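Local coordinates for protein chitinase (Paenibacillus sp. FPU-7, PDB 5GZT) that probably hydrolyses the internal beta-1,4 linkages between N-acetylglucosamine units in chitin and chitodextrins, acting as an endochitinase, at residues Thr215-Lys220 with Gly251-Ser256; Val280-Ala285 with His303-Phe308. All blocks are in the same frame, centred on the assembly; numbering follows the deposited sequence.

Contact 1. Residues Thr215-Lys220 with Gly251-Ser256; sequences TSPAGK and GTWLYS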
loop_
_atom_site.group_PDB
_atom_site.type_symbol
_atom_site.label_atom_id
_atom_site.label_comp_id
_atom_site.label_asym_id
_atom_site.label_seq_id
_atom_site.Cartn_x
_atom_site.Cartn_y
_atom_site.Cartn_z
ATOM N N THR B 215 5.341 18.897 -4.855
ATOM C CA THR B 215 3.949 18.546 -5.056
ATOM C C THR B 215 3.718 17.169 -4.425
ATOM O O THR B 215 4.322 16.198 -4.838
ATOM C CB THR B 215 3.584 18.468 -6.533
ATOM O OG1 THR B 215 4.007 19.666 -7.177
ATOM C CG2 THR B 215 2.077 18.287 -6.712
ATOM N N SER B 216 2.840 17.138 -3.430
ATOM C CA SER B 216 2.372 15.927 -2.785
ATOM C C SER B 216 1.658 14.998 -3.781
ATOM O O SER B 216 1.338 15.408 -4.900
ATOM C CB SER B 216 1.493 16.280 -1.553
ATOM O OG SER B 216 0.107 16.365 -1.830
ATOM N N PRO B 217 1.459 13.719 -3.409
ATOM C CA PRO B 217 0.792 12.802 -4.338
ATOM C C PRO B 217 -0.650 13.158 -4.484
ATOM O O PRO B 217 -1.230 12.876 -5.524
ATOM C CB PRO B 217 0.919 11.429 -3.658
ATOM C CG PRO B 217 2.072 11.577 -2.714
ATOM C CD PRO B 217 2.042 13.007 -2.253
ATOM N N ALA B 218 -1.216 13.748 -3.437
ATOM C CA ALA B 218 -2.576 14.271 -3.467
ATOM C C ALA B 218 -2.718 15.729 -4.034
ATOM O O ALA B 218 -3.771 16.345 -3.847
ATOM C CB ALA B 218 -3.184 14.192 -2.082
ATOM N N GLY B 219 -1.691 16.243 -4.721
ATOM C CA GLY B 219 -1.688 17.566 -5.352
ATOM C C GLY B 219 -1.300 18.813 -4.548
ATOM O O GLY B 219 -1.204 19.864 -5.127
ATOM N N LYS B 220 -1.100 18.746 -3.231
ATOM C CA LYS B 220 -0.694 19.954 -2.463
ATOM C C LYS B 220 0.675 20.447 -2.905
ATOM O O LYS B 220 1.658 19.715 -2.798
ATOM C CB LYS B 220 -0.676 19.738 -0.946
ATOM C CG LYS B 220 -2.036 19.829 -0.251
ATOM C CD LYS B 220 -2.952 18.639 -0.531
ATOM C CE LYS B 220 -2.355 17.290 -0.096
ATOM N NZ LYS B 220 -3.125 16.580 0.963
ATOM N N GLY B 251 4.282 7.678 -1.354
ATOM C CA GLY B 251 4.056 7.559 -2.789
ATOM C C GLY B 251 4.988 8.469 -3.588
ATOM O O GLY B 251 6.134 8.714 -3.180
ATOM N N THR B 252 4.500 8.966 -4.724
ATOM C CA THR B 252 5.364 9.722 -5.643
ATOM C C THR B 252 5.234 11.257 -5.430
ATOM O O THR B 252 4.135 11.786 -5.492
ATOM C CB THR B 252 5.092 9.394 -7.086
ATOM O OG1 THR B 252 5.333 8.010 -7.308
ATOM C CG2 THR B 252 6.059 10.191 -7.976
ATOM N N TRP B 253 6.348 11.910 -5.079
ATOM C CA TRP B 253 6.424 13.395 -4.952
ATOM C C TRP B 253 7.075 13.986 -6.191
ATOM O O TRP B 253 7.986 13.417 -6.755
ATOM C CB TRP B 253 7.193 13.844 -3.708
ATOM C CG TRP B 253 6.405 13.600 -2.494
ATOM C CD1 TRP B 253 6.064 12.376 -2.010
ATOM C CD2 TRP B 253 5.815 14.565 -1.608
ATOM N NE1 TRP B 253 5.326 12.517 -0.864
ATOM C CE2 TRP B 253 5.154 13.843 -0.591
ATOM C CE3 TRP B 253 5.853 15.957 -1.520
ATOM C CZ2 TRP B 253 4.471 14.464 0.464
ATOM C CZ3 TRP B 253 5.153 16.590 -0.471
ATOM C CH2 TRP B 253 4.475 15.841 0.503
ATOM N N LEU B 254 6.560 15.126 -6.625
ATOM C CA LEU B 254 7.173 15.888 -7.725
ATOM C C LEU B 254 7.875 17.088 -7.103
ATOM O O LEU B 254 7.337 17.744 -6.199
ATOM C CB LEU B 254 6.109 16.289 -8.747
ATOM C CG LEU B 254 5.302 15.132 -9.385
ATOM C CD1 LEU B 254 4.155 15.683 -10.226
ATOM C CD2 LEU B 254 6.178 14.230 -10.241
ATOM N N TYR B 255 9.102 17.341 -7.528
ATOM C CA TYR B 255 9.808 18.528 -7.031
ATOM C C TYR B 255 10.402 19.398 -8.165
ATOM O O TYR B 255 10.737 18.895 -9.240
ATOM C CB TYR B 255 10.884 18.143 -6.001
ATOM C CG TYR B 255 12.051 17.390 -6.584
ATOM C CD1 TYR B 255 11.959 16.033 -6.850
ATOM C CD2 TYR B 255 13.241 18.031 -6.884
ATOM C CE1 TYR B 255 13.020 15.331 -7.404
ATOM C CE2 TYR B 255 14.313 17.335 -7.434
ATOM C CZ TYR B 255 14.203 15.989 -7.691
ATOM O OH TYR B 255 15.252 15.292 -8.252
ATOM N N SER B 256 10.495 20.703 -7.897
ATOM C CA SER B 256 11.298 21.645 -8.708
ATOM C C SER B 256 12.301 22.363 -7.806
ATOM O O SER B 256 11.982 22.749 -6.651
ATOM C CB SER B 256 10.427 22.702 -9.360
ATOM O OG SER B 256 9.888 23.536 -8.342
HETATM O O HOH W 1 6.819 20.370 -7.670
#
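The carbonyl oxygen of L254 takes a hydrogen bond from the amide of T215, with 2.7 Å from T215 N to L254 O and a nearly straight N-H of 173°, and a weak one from a water. That water also lies 2.9 Å from T215 OG1: with the hydroxyl beside the threonine's own backbone N (chi1 -51°), the water can span OG1 and the L254 carbonyl oxygen. The return bond, from L254 N to T215 O, closes an antiparallel hydrogen-bonded pair, in which T215 CB and L254 CB sit 4.0 Å apart.

Beyond this pair the chain leaves the strand in a type I turn from S216 to G219, and the contact passes from backbone bonding to a ring. S216 and P217 lie over the same face of the W253 indole. S216 CA stands 3.6 Å from the centroid of the six-membered ring, only 11° off its normal, while P217 CD stands 3.8 Å from that of the five-membered ring, giving two CH-pi contacts. NE1 donates to A249 O, which helps fix the ring's rotation. With an alanine at W253, S216 and P217 would probably lose the ring they rest on, and A249 O its indole donor.

P217 O accepts a hydrogen bond from K362 NZ, tying the turn to the neighbouring barrel, and T252 OG1 is hydrogen-bonded to D477, tying strand 251-261 to it. The chemistry implies a division of labour: paired amides set the register at T215, the indole covers one side of the turn's start, and the turn's own bonds, such as K220 N to S216 OG, hold the rest.

Contact 2. Residues Val280-Ala285 with His303-Phe308; sequences VSYIPA and HLYYAF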
loop_
_atom_site.group_PDB
_atom_site.type_symbol
_atom_site.label_atom_id
_atom_site.label_comp_id
_atom_site.label_asym_id
_atom_site.label_seq_id
_atom_site.Cartn_x
_atom_site.Cartn_y
_atom_site.Cartn_z
ATOM N N VAL B 280 -0.080 -1.294 -0.850
ATOM C CA VAL B 280 -0.902 -1.611 -1.991
ATOM C C VAL B 280 -1.810 -2.809 -1.660
ATOM O O VAL B 280 -1.334 -3.919 -1.531
ATOM C CB VAL B 280 -0.061 -1.949 -3.207
ATOM C CG1 VAL B 280 -0.924 -2.506 -4.333
ATOM C CG2 VAL B 280 0.628 -0.668 -3.694
ATOM N N SER B 281 -3.082 -2.519 -1.474
ATOM C CA SER B 281 -4.135 -3.516 -1.245
ATOM C C SER B 281 -4.851 -3.928 -2.534
ATOM O O SER B 281 -5.556 -3.125 -3.115
ATOM C CB SER B 281 -5.123 -2.986 -0.196
ATOM O OG SER B 281 -6.289 -3.824 -0.073
ATOM N N TYR B 282 -4.631 -5.147 -3.008
ATOM C CA TYR B 282 -5.356 -5.698 -4.160
ATOM C C TYR B 282 -6.744 -6.031 -3.659
ATOM O O TYR B 282 -6.879 -6.595 -2.566
ATOM C CB TYR B 282 -4.739 -6.977 -4.735
ATOM C CG TYR B 282 -3.684 -6.759 -5.795
ATOM C CD1 TYR B 282 -2.350 -6.562 -5.451
ATOM C CD2 TYR B 282 -3.991 -6.758 -7.135
ATOM C CE1 TYR B 282 -1.367 -6.395 -6.427
ATOM C CE2 TYR B 282 -3.002 -6.568 -8.098
ATOM C CZ TYR B 282 -1.684 -6.379 -7.746
ATOM O OH TYR B 282 -0.675 -6.229 -8.688
ATOM N N ILE B 283 -7.760 -5.672 -4.448
ATOM C CA ILE B 283 -9.167 -5.908 -4.133
ATOM C C ILE B 283 -9.780 -6.596 -5.325
ATOM O O ILE B 283 -9.690 -6.084 -6.413
ATOM C CB ILE B 283 -9.902 -4.588 -3.887
ATOM C CG1 ILE B 283 -9.617 -4.098 -2.467
ATOM C CG2 ILE B 283 -11.419 -4.756 -4.073
ATOM C CD1 ILE B 283 -10.639 -4.545 -1.427
ATOM N N PRO B 284 -10.449 -7.748 -5.122
ATOM C CA PRO B 284 -10.903 -8.535 -6.223
ATOM C C PRO B 284 -12.207 -7.979 -6.817
ATOM O O PRO B 284 -13.110 -7.571 -6.085
ATOM C CB PRO B 284 -11.224 -9.886 -5.577
ATOM C CG PRO B 284 -11.588 -9.553 -4.203
ATOM C CD PRO B 284 -10.703 -8.404 -3.831
ATOM N N ALA B 285 -12.306 -8.086 -8.117
ATOM C CA ALA B 285 -13.438 -7.553 -8.863
ATOM C C ALA B 285 -14.673 -8.394 -8.687
ATOM O O ALA B 285 -15.774 -7.912 -8.914
ATOM C CB ALA B 285 -13.087 -7.470 -10.339
ATOM N N HIS B 303 -2.928 2.587 -1.250
ATOM C CA HIS B 303 -3.317 2.309 -2.631
ATOM C C HIS B 303 -4.245 1.111 -2.668
ATOM O O HIS B 303 -4.018 0.140 -1.970
ATOM C CB HIS B 303 -2.141 1.941 -3.485
ATOM C CG HIS B 303 -1.186 3.054 -3.766
ATOM N ND1 HIS B 303 -0.528 3.757 -2.777
ATOM C CD2 HIS B 303 -0.695 3.521 -4.943
ATOM C CE1 HIS B 303 0.303 4.617 -3.333
ATOM N NE2 HIS B 303 0.184 4.529 -4.642
ATOM N N LEU B 304 -5.238 1.158 -3.540
ATOM C CA LEU B 304 -6.207 0.088 -3.736
ATOM C C LEU B 304 -6.128 -0.252 -5.221
ATOM O O LEU B 304 -6.250 0.639 -6.065
ATOM C CB LEU B 304 -7.526 0.588 -3.213
ATOM C CG LEU B 304 -8.971 0.144 -3.515
ATOM C CD1 LEU B 304 -9.040 -1.132 -4.309
ATOM C CD2 LEU B 304 -9.834 0.188 -2.262
ATOM N N TYR B 305 -5.771 -1.489 -5.534
ATOM C CA TYR B 305 -5.697 -1.982 -6.930
ATOM C C TYR B 305 -6.959 -2.811 -7.212
ATOM O O TYR B 305 -7.221 -3.873 -6.531
ATOM C CB TYR B 305 -4.481 -2.900 -7.196
ATOM C CG TYR B 305 -3.172 -2.232 -7.414
ATOM C CD1 TYR B 305 -2.946 -0.929 -6.981
ATOM C CD2 TYR B 305 -2.139 -2.889 -8.086
ATOM C CE1 TYR B 305 -1.745 -0.313 -7.231
ATOM C CE2 TYR B 305 -0.937 -2.267 -8.326
ATOM C CZ TYR B 305 -0.762 -0.974 -7.921
ATOM O OH TYR B 305 0.438 -0.286 -8.083
ATOM N N TYR B 306 -7.748 -2.376 -8.219
ATOM C CA TYR B 306 -8.939 -3.130 -8.627
ATOM C C TYR B 306 -8.471 -4.225 -9.533
ATOM O O TYR B 306 -7.901 -3.981 -10.601
ATOM C CB TYR B 306 -9.989 -2.253 -9.310
ATOM C CG TYR B 306 -11.330 -2.946 -9.551
ATOM C CD1 TYR B 306 -12.166 -3.226 -8.500
ATOM C CD2 TYR B 306 -11.731 -3.312 -10.816
ATOM C CE1 TYR B 306 -13.390 -3.852 -8.700
ATOM C CE2 TYR B 306 -12.966 -3.910 -11.042
ATOM C CZ TYR B 306 -13.783 -4.195 -9.978
ATOM O OH TYR B 306 -15.009 -4.770 -10.182
ATOM N N ALA B 307 -8.636 -5.475 -9.053
ATOM C CA ALA B 307 -8.119 -6.618 -9.713
ATOM C C ALA B 307 -9.289 -7.422 -10.330
ATOM O O ALA B 307 -9.934 -8.245 -9.639
ATOM C CB ALA B 307 -7.392 -7.459 -8.721
ATOM N N PHE B 308 -9.568 -7.288 -11.610
ATOM C CA PHE B 308 -8.710 -6.787 -12.663
ATOM C C PHE B 308 -9.581 -6.261 -13.825
ATOM O O PHE B 308 -10.777 -6.704 -14.065
ATOM C CB PHE B 308 -7.921 -7.931 -13.272
ATOM C CG PHE B 308 -6.907 -8.566 -12.336
ATOM C CD1 PHE B 308 -5.679 -7.936 -12.090
ATOM C CD2 PHE B 308 -7.124 -9.819 -11.801
ATOM C CE1 PHE B 308 -4.733 -8.515 -11.291
ATOM C CE2 PHE B 308 -6.198 -10.423 -10.969
ATOM C CZ PHE B 308 -5.003 -9.778 -10.703
#
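Y305 turns an edge of its ring toward the face of Y282, a T-shaped pair with centroids 5.1 Å apart and planes at 69°. The closest atoms are Y305 CD2 and Y282 CZ, at 3.5 Å, and Y305 CB lies over the same Y282 ring nearer its rim. On a face of its own ring Y305 receives V280 CG1, 3.6 Å from the centroid and almost on the normal; the methyl is carried there because it stands anti to the valine's backbone N (chi1 170°). A307 CB meets the Y282 ring at its edge, close to the plane.

This face looks into the TIM barrel of the family 18 hydrolase, whose neighbouring parallel strands 280-284 and 303-308 hold register through four backbone hydrogen bonds, with a fifth, more bent, from A285 N just beyond. On the other face I283 CG1 packs on L304 CD1 at 3.5 Å; past the strand end A285 CB lies 3.4 Å from Y306 CZ, beside helix 344-352.

Polar ends are met elsewhere. Y306 OH bonds to D344 and N347, Y305 OH to Y478, and Y282 OH to D407, part of the family's DxxDxDxE signature. A cis peptide precedes F308, whose ring meets W623, as does that of Y282. Together these contacts imply that Y305, itself backed by V280, and A307 probably help to position Y282, holding its hydroxyl against the acidic motif at what is probably the substrate-binding end.

How the contacts relate
Contact 2 is wholly buried in the barrel wall, whereas contact 1 is partly buried, its turn tip reaching solvent; their centres lie about 22 Å apart. They come in series along the chain and share a connection: strand 251-261 of contact 1 runs antiparallel to the next strand, 264-284, whose far end supplies V280-P284 to contact 2. That long strand therefore links the smaller beta domain to the barrel. Chemistry follows place. At the periphery the contact rests on one antiparallel bridge, a water and an indole face, while the core uses continuous parallel pairing, a T-shaped tyrosine pair and hydroxyls bonded to acidic and polar partners on both faces of the wall.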